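Local coordinates for protein putative alcohol dehydrogenase (Sinorhizobium meliloti, PDB 4J6F) that is a putative alcohol dehydrogenase of the medium-chain family, probably oxidising alcohols with a nicotinamide cofactor, at residues L351-F361 / V374-D382. Numbering follows the deposited sequence.
Sequences LVGGVYPLSEF and VGKLVVVPD
Tyr356 and Leu377 each carry CG anti to the carbonyl carbon (chi1 -59° and -56°), and on the face they share this brings the tyrosine ring obliquely against the leucine branches, with CE1 of Tyr356 3.7 Å from CD1 of Leu377. The other branch, CD2 of Leu377, lies at the edge of the ring, in its plane. The two residues sit on the parallel strands 352-357 and 376-380, joined by helix 361-370 in a beta-alpha-beta unit; strand 376-380 pairs antiparallel with strand 63-72 on its other edge, so the pair belongs to the mixed sheet of the GroES-like domain. Backbone bonds run to and fro between the strands: Val378 N to Gly354 O, Tyr356 N to Val378 O (2.8 Å), Val380 N to Tyr356 O. The helix packs over the Tyr356 face; Ala364 touches the Tyr356 side chain, Phe368 meets Leu377, and the phenol OH is hydrogen-bonded to Asp367 OD2. A leucine in place of Tyr356 would probably leave Asp367 without this partner and the leucine branches of strand 376-380 less well covered. Farther along this face, Val379 spreads its two methyls, CG1 reaching CD1 of Leu358 (3.8 Å) and CG2 approaching CE1 of Phe361 (4.1 Å), each pair of side chains crossing at about a right angle. The reverse face carries Val355, Val378 and Val380, all touching Ile183; CG1 of Val355 meets CG2 of Val380 at 3.9 Å. Lys376, on that face too, bends away to a salt bridge with Asp113. At the start of the pair CB of Leu351 rests against CA of Gly375, whose positive phi favours glycine. At the C-terminus, where Asp382 is poorly ordered, Ser359 OG donates to Asp382 O over 2.8 Å, in the carbonyl plane and on a lone pair.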
ATOM      1  N   LEU A 351     -28.221  11.664  -0.607  1.00 32.96           N
ATOM      2  CA  LEU A 351     -28.637  11.057  -1.860  1.00 33.54           C
ATOM      3  C   LEU A 351     -29.654   9.952  -1.592  1.00 34.60           C
ATOM      4  O   LEU A 351     -29.296   8.800  -1.338  1.00 34.51           O
ATOM      5  CB  LEU A 351     -27.416  10.514  -2.598  1.00 34.05           C
ATOM      6  CG  LEU A 351     -26.307  11.544  -2.799  1.00 35.32           C
ATOM      7  CD1 LEU A 351     -25.026  10.891  -3.289  1.00 33.30           C
ATOM      8  CD2 LEU A 351     -26.785  12.636  -3.755  1.00 36.94           C
ATOM      9  N   VAL A 352     -30.933  10.292  -1.623  1.00 36.18           N
ATOM     10  CA  VAL A 352     -31.926   9.272  -1.322  1.00 35.75           C
ATOM     11  C   VAL A 352     -32.350   8.548  -2.595  1.00 36.01           C
ATOM     12  O   VAL A 352     -33.020   9.126  -3.453  1.00 38.37           O
ATOM     13  CB  VAL A 352     -33.135   9.834  -0.554  1.00 34.24           C
ATOM     14  CG1 VAL A 352     -34.148   8.734  -0.297  1.00 32.99           C
ATOM     15  CG2 VAL A 352     -32.674  10.424   0.764  1.00 33.71           C
ATOM     16  N   GLY A 353     -31.953   7.283  -2.704  1.00 33.01           N
ATOM     17  CA  GLY A 353     -32.243   6.482  -3.881  1.00 32.60           C
ATOM     18  C   GLY A 353     -33.589   5.798  -3.804  1.00 36.12           C
ATOM     19  O   GLY A 353     -34.135   5.405  -4.831  1.00 40.03           O
ATOM     20  N   GLY A 354     -34.125   5.640  -2.590  1.00 34.07           N
ATOM     21  CA  GLY A 354     -35.439   5.032  -2.395  1.00 32.50           C
ATOM     22  C   GLY A 354     -35.709   4.711  -0.943  1.00 33.44           C
ATOM     23  O   GLY A 354     -34.786   4.617  -0.136  1.00 35.50           O
ATOM     24  N   VAL A 355     -36.979   4.536  -0.603  1.00 32.80           N
ATOM     25  CA  VAL A 355     -37.365   4.330   0.780  1.00 30.87           C
ATOM     26  C   VAL A 355     -38.229   3.096   0.907  1.00 33.35           C
ATOM     27  O   VAL A 355     -39.158   2.907   0.131  1.00 37.17           O
ATOM     28  CB  VAL A 355     -38.163   5.530   1.283  1.00 29.16           C
ATOM     29  CG1 VAL A 355     -38.616   5.305   2.720  1.00 28.40           C
ATOM     30  CG2 VAL A 355     -37.338   6.801   1.147  1.00 28.28           C
ATOM     31  N   TYR A 356     -37.935   2.255   1.887  1.00 32.51           N
ATOM     32  CA  TYR A 356     -38.671   1.002   2.053  1.00 33.24           C
ATOM     33  C   TYR A 356     -39.191   0.835   3.483  1.00 32.99           C
ATOM     34  O   TYR A 356     -38.500   1.193   4.437  1.00 33.79           O
ATOM     35  CB  TYR A 356     -37.788  -0.198   1.662  1.00 34.25           C
ATOM     36  CG  TYR A 356     -37.273  -0.172   0.232  1.00 35.61           C
ATOM     37  CD1 TYR A 356     -36.206   0.652  -0.132  1.00 36.23           C
ATOM     38  CD2 TYR A 356     -37.850  -0.972  -0.752  1.00 36.41           C
ATOM     39  CE1 TYR A 356     -35.742   0.695  -1.434  1.00 37.47           C
ATOM     40  CE2 TYR A 356     -37.390  -0.945  -2.056  1.00 37.63           C
ATOM     41  CZ  TYR A 356     -36.337  -0.109  -2.395  1.00 38.92           C
ATOM     42  OH  TYR A 356     -35.867  -0.070  -3.693  1.00 39.52           O
ATOM     43  N   PRO A 357     -40.417   0.304   3.639  1.00 32.38           N
ATOM     44  CA  PRO A 357     -40.893  -0.020   4.982  1.00 31.83           C
ATOM     45  C   PRO A 357     -40.155  -1.227   5.558  1.00 31.70           C
ATOM     46  O   PRO A 357     -39.800  -2.141   4.823  1.00 31.73           O
ATOM     47  CB  PRO A 357     -42.377  -0.352   4.758  1.00 33.29           C
ATOM     48  CG  PRO A 357     -42.453  -0.794   3.336  1.00 33.96           C
ATOM     49  CD  PRO A 357     -41.451   0.061   2.614  1.00 33.39           C
ATOM     50  N   LEU A 358     -39.940  -1.239   6.867  1.00 32.60           N
ATOM     51  CA  LEU A 358     -39.280  -2.367   7.525  1.00 31.84           C
ATOM     52  C   LEU A 358     -39.968  -3.698   7.190  1.00 33.10           C
ATOM     53  O   LEU A 358     -39.311  -4.722   7.025  1.00 34.52           O
ATOM     54  CB  LEU A 358     -39.221  -2.136   9.041  1.00 29.88           C
ATOM     55  CG  LEU A 358     -38.419  -3.104   9.911  1.00 28.29           C
ATOM     56  CD1 LEU A 358     -36.945  -3.111   9.546  1.00 26.98           C
ATOM     57  CD2 LEU A 358     -38.589  -2.742  11.376  1.00 28.27           C
ATOM     58  N   SER A 359     -41.288  -3.668   7.065  1.00 33.65           N
ATOM     59  CA  SER A 359     -42.045  -4.865   6.737  1.00 35.95           C
ATOM     60  C   SER A 359     -41.747  -5.405   5.339  1.00 37.41           C
ATOM     61  O   SER A 359     -42.152  -6.504   5.009  1.00 40.25           O
ATOM     62  CB  SER A 359     -43.535  -4.593   6.863  1.00 37.87           C
ATOM     63  OG  SER A 359     -43.910  -3.555   5.982  1.00 40.21           O
ATOM     64  N   GLU A 360     -41.051  -4.646   4.512  1.00 36.48           N
ATOM     65  CA  GLU A 360     -40.732  -5.133   3.179  1.00 38.31           C
ATOM     66  C   GLU A 360     -39.210  -5.199   2.926  1.00 38.01           C
ATOM     67  O   GLU A 360     -38.701  -4.876   1.831  1.00 37.14           O
ATOM     68  CB  GLU A 360     -41.482  -4.313   2.135  1.00 42.17           C
ATOM     69  CG  GLU A 360     -42.937  -4.735   2.020  1.00 49.00           C
ATOM     70  CD  GLU A 360     -43.842  -3.673   1.420  1.00 52.02           C
ATOM     71  OE1 GLU A 360     -43.345  -2.807   0.667  1.00 50.71           O
ATOM     72  OE2 GLU A 360     -45.060  -3.709   1.717  1.00 53.76           O
ATOM     73  N   PHE A 361     -38.501  -5.658   3.957  1.00 37.02           N
ATOM     74  CA  PHE A 361     -37.054  -5.794   3.911  1.00 35.86           C
ATOM     75  C   PHE A 361     -36.513  -6.679   2.774  1.00 38.59           C
ATOM     76  O   PHE A 361     -35.458  -6.385   2.207  1.00 38.97           O
ATOM     77  CB  PHE A 361     -36.502  -6.262   5.255  1.00 33.72           C
ATOM     78  CG  PHE A 361     -35.054  -5.922   5.433  1.00 34.33           C
ATOM     79  CD1 PHE A 361     -34.682  -4.702   5.976  1.00 33.57           C
ATOM     80  CD2 PHE A 361     -34.051  -6.801   5.003  1.00 34.40           C
ATOM     81  CE1 PHE A 361     -33.342  -4.380   6.117  1.00 33.10           C
ATOM     82  CE2 PHE A 361     -32.710  -6.480   5.138  1.00 32.58           C
ATOM     83  CZ  PHE A 361     -32.357  -5.269   5.697  1.00 32.63           C
ATOM     84  N   VAL A 374     -29.223   5.185  -7.637  1.00 40.35           N
ATOM     85  CA  VAL A 374     -28.083   6.003  -7.226  1.00 40.61           C
ATOM     86  C   VAL A 374     -28.200   6.471  -5.782  1.00 41.79           C
ATOM     87  O   VAL A 374     -29.293   6.711  -5.284  1.00 36.87           O
ATOM     88  CB  VAL A 374     -27.892   7.226  -8.129  1.00 40.56           C
ATOM     89  CG1 VAL A 374     -26.728   8.069  -7.614  1.00 42.64           C
ATOM     90  CG2 VAL A 374     -27.640   6.783  -9.560  1.00 38.38           C
ATOM     91  N   GLY A 375     -27.054   6.599  -5.117  1.00 49.82           N
ATOM     92  CA  GLY A 375     -27.034   6.977  -3.713  1.00 52.37           C
ATOM     93  C   GLY A 375     -27.420   5.815  -2.815  1.00 50.35           C
ATOM     94  O   GLY A 375     -26.881   4.711  -2.953  1.00 51.67           O
ATOM     95  N   LYS A 376     -28.328   6.053  -1.880  1.00 44.48           N
ATOM     96  CA  LYS A 376     -28.607   5.077  -0.843  1.00 39.68           C
ATOM     97  C   LYS A 376     -30.080   4.762  -0.628  1.00 37.90           C
ATOM     98  O   LYS A 376     -30.941   5.602  -0.803  1.00 36.76           O
ATOM     99  CB  LYS A 376     -27.967   5.528   0.469  1.00 37.33           C
ATOM    100  CG  LYS A 376     -26.655   6.263   0.265  1.00 38.37           C
ATOM    101  CD  LYS A 376     -25.611   5.944   1.320  1.00 39.00           C
ATOM    102  CE  LYS A 376     -25.639   4.496   1.757  1.00 42.04           C
ATOM    103  NZ  LYS A 376     -26.206   4.367   3.121  1.00 46.61           N
ATOM    104  N   LEU A 377     -30.344   3.522  -0.239  1.00 36.82           N
ATOM    105  CA  LEU A 377     -31.682   3.071   0.119  1.00 34.29           C
ATOM    106  C   LEU A 377     -31.844   3.159   1.636  1.00 31.99           C
ATOM    107  O   LEU A 377     -30.904   2.862   2.401  1.00 30.12           O
ATOM    108  CB  LEU A 377     -31.956   1.661  -0.413  1.00 33.24           C
ATOM    109  CG  LEU A 377     -31.795   1.439  -1.930  1.00 34.90           C
ATOM    110  CD1 LEU A 377     -32.255   0.043  -2.317  1.00 35.41           C
ATOM    111  CD2 LEU A 377     -32.525   2.464  -2.793  1.00 35.60           C
ATOM    112  N   VAL A 378     -33.023   3.616   2.056  1.00 30.58           N
ATOM    113  CA  VAL A 378     -33.329   3.846   3.473  1.00 29.48           C
ATOM    114  C   VAL A 378     -34.513   2.990   3.932  1.00 32.15           C
ATOM    115  O   VAL A 378     -35.552   2.936   3.254  1.00 34.66           O
ATOM    116  CB  VAL A 378     -33.655   5.327   3.733  1.00 26.35           C
ATOM    117  CG1 VAL A 378     -33.927   5.559   5.203  1.00 24.39           C
ATOM    118  CG2 VAL A 378     -32.515   6.203   3.239  1.00 25.52           C
ATOM    119  N   VAL A 379     -34.353   2.327   5.078  1.00 30.96           N
ATOM    120  CA  VAL A 379     -35.418   1.496   5.649  1.00 29.46           C
ATOM    121  C   VAL A 379     -36.113   2.203   6.814  1.00 31.21           C
ATOM    122  O   VAL A 379     -35.451   2.639   7.760  1.00 31.53           O
ATOM    123  CB  VAL A 379     -34.882   0.137   6.101  1.00 26.42           C
ATOM    124  CG1 VAL A 379     -35.968  -0.633   6.824  1.00 27.09           C
ATOM    125  CG2 VAL A 379     -34.385  -0.647   4.901  1.00 25.11           C
ATOM    126  N   VAL A 380     -37.439   2.313   6.727  1.00 32.07           N
ATOM    127  CA  VAL A 380     -38.257   2.979   7.746  1.00 33.80           C
ATOM    128  C   VAL A 380     -39.168   1.992   8.475  1.00 34.88           C
ATOM    129  O   VAL A 380     -39.794   1.172   7.830  1.00 36.38           O
ATOM    130  CB  VAL A 380     -39.112   4.084   7.105  1.00 35.29           C
ATOM    131  CG1 VAL A 380     -40.186   4.584   8.069  1.00 36.18           C
ATOM    132  CG2 VAL A 380     -38.218   5.224   6.643  1.00 34.55           C
ATOM    133  N   PRO A 381     -39.237   2.059   9.823  1.00 36.93           N
ATOM    134  CA  PRO A 381     -40.134   1.152  10.548  1.00 39.04           C
ATOM    135  C   PRO A 381     -41.620   1.339  10.235  1.00 47.62           C
ATOM    136  O   PRO A 381     -42.093   2.475  10.149  1.00 44.78           O
ATOM    137  CB  PRO A 381     -39.838   1.461  12.012  1.00 35.91           C
ATOM    138  CG  PRO A 381     -38.406   1.887  11.989  1.00 36.71           C
ATOM    139  CD  PRO A 381     -38.305   2.732  10.748  1.00 36.98           C
ATOM    140  N   ASP A 382     -42.292   0.191  10.042  1.00 59.87           N
ATOM    141  CA  ASP A 382     -43.731   0.005   9.779  1.00 64.97           C
ATOM    142  C   ASP A 382     -43.945  -1.312   9.034  1.00 58.39           C
ATOM    143  O   ASP A 382     -43.682  -1.413   7.836  1.00 52.59           O
ATOM    144  CB  ASP A 382     -44.352   1.160   8.985  1.00 81.42           C
ATOM    145  CG  ASP A 382     -45.140   2.129   9.867  1.00 99.53           C
ATOM    146  OD1 ASP A 382     -45.022   2.051  11.113  1.00104.87           O
ATOM    147  OD2 ASP A 382     -45.879   2.976   9.308  1.00101.79           O
TER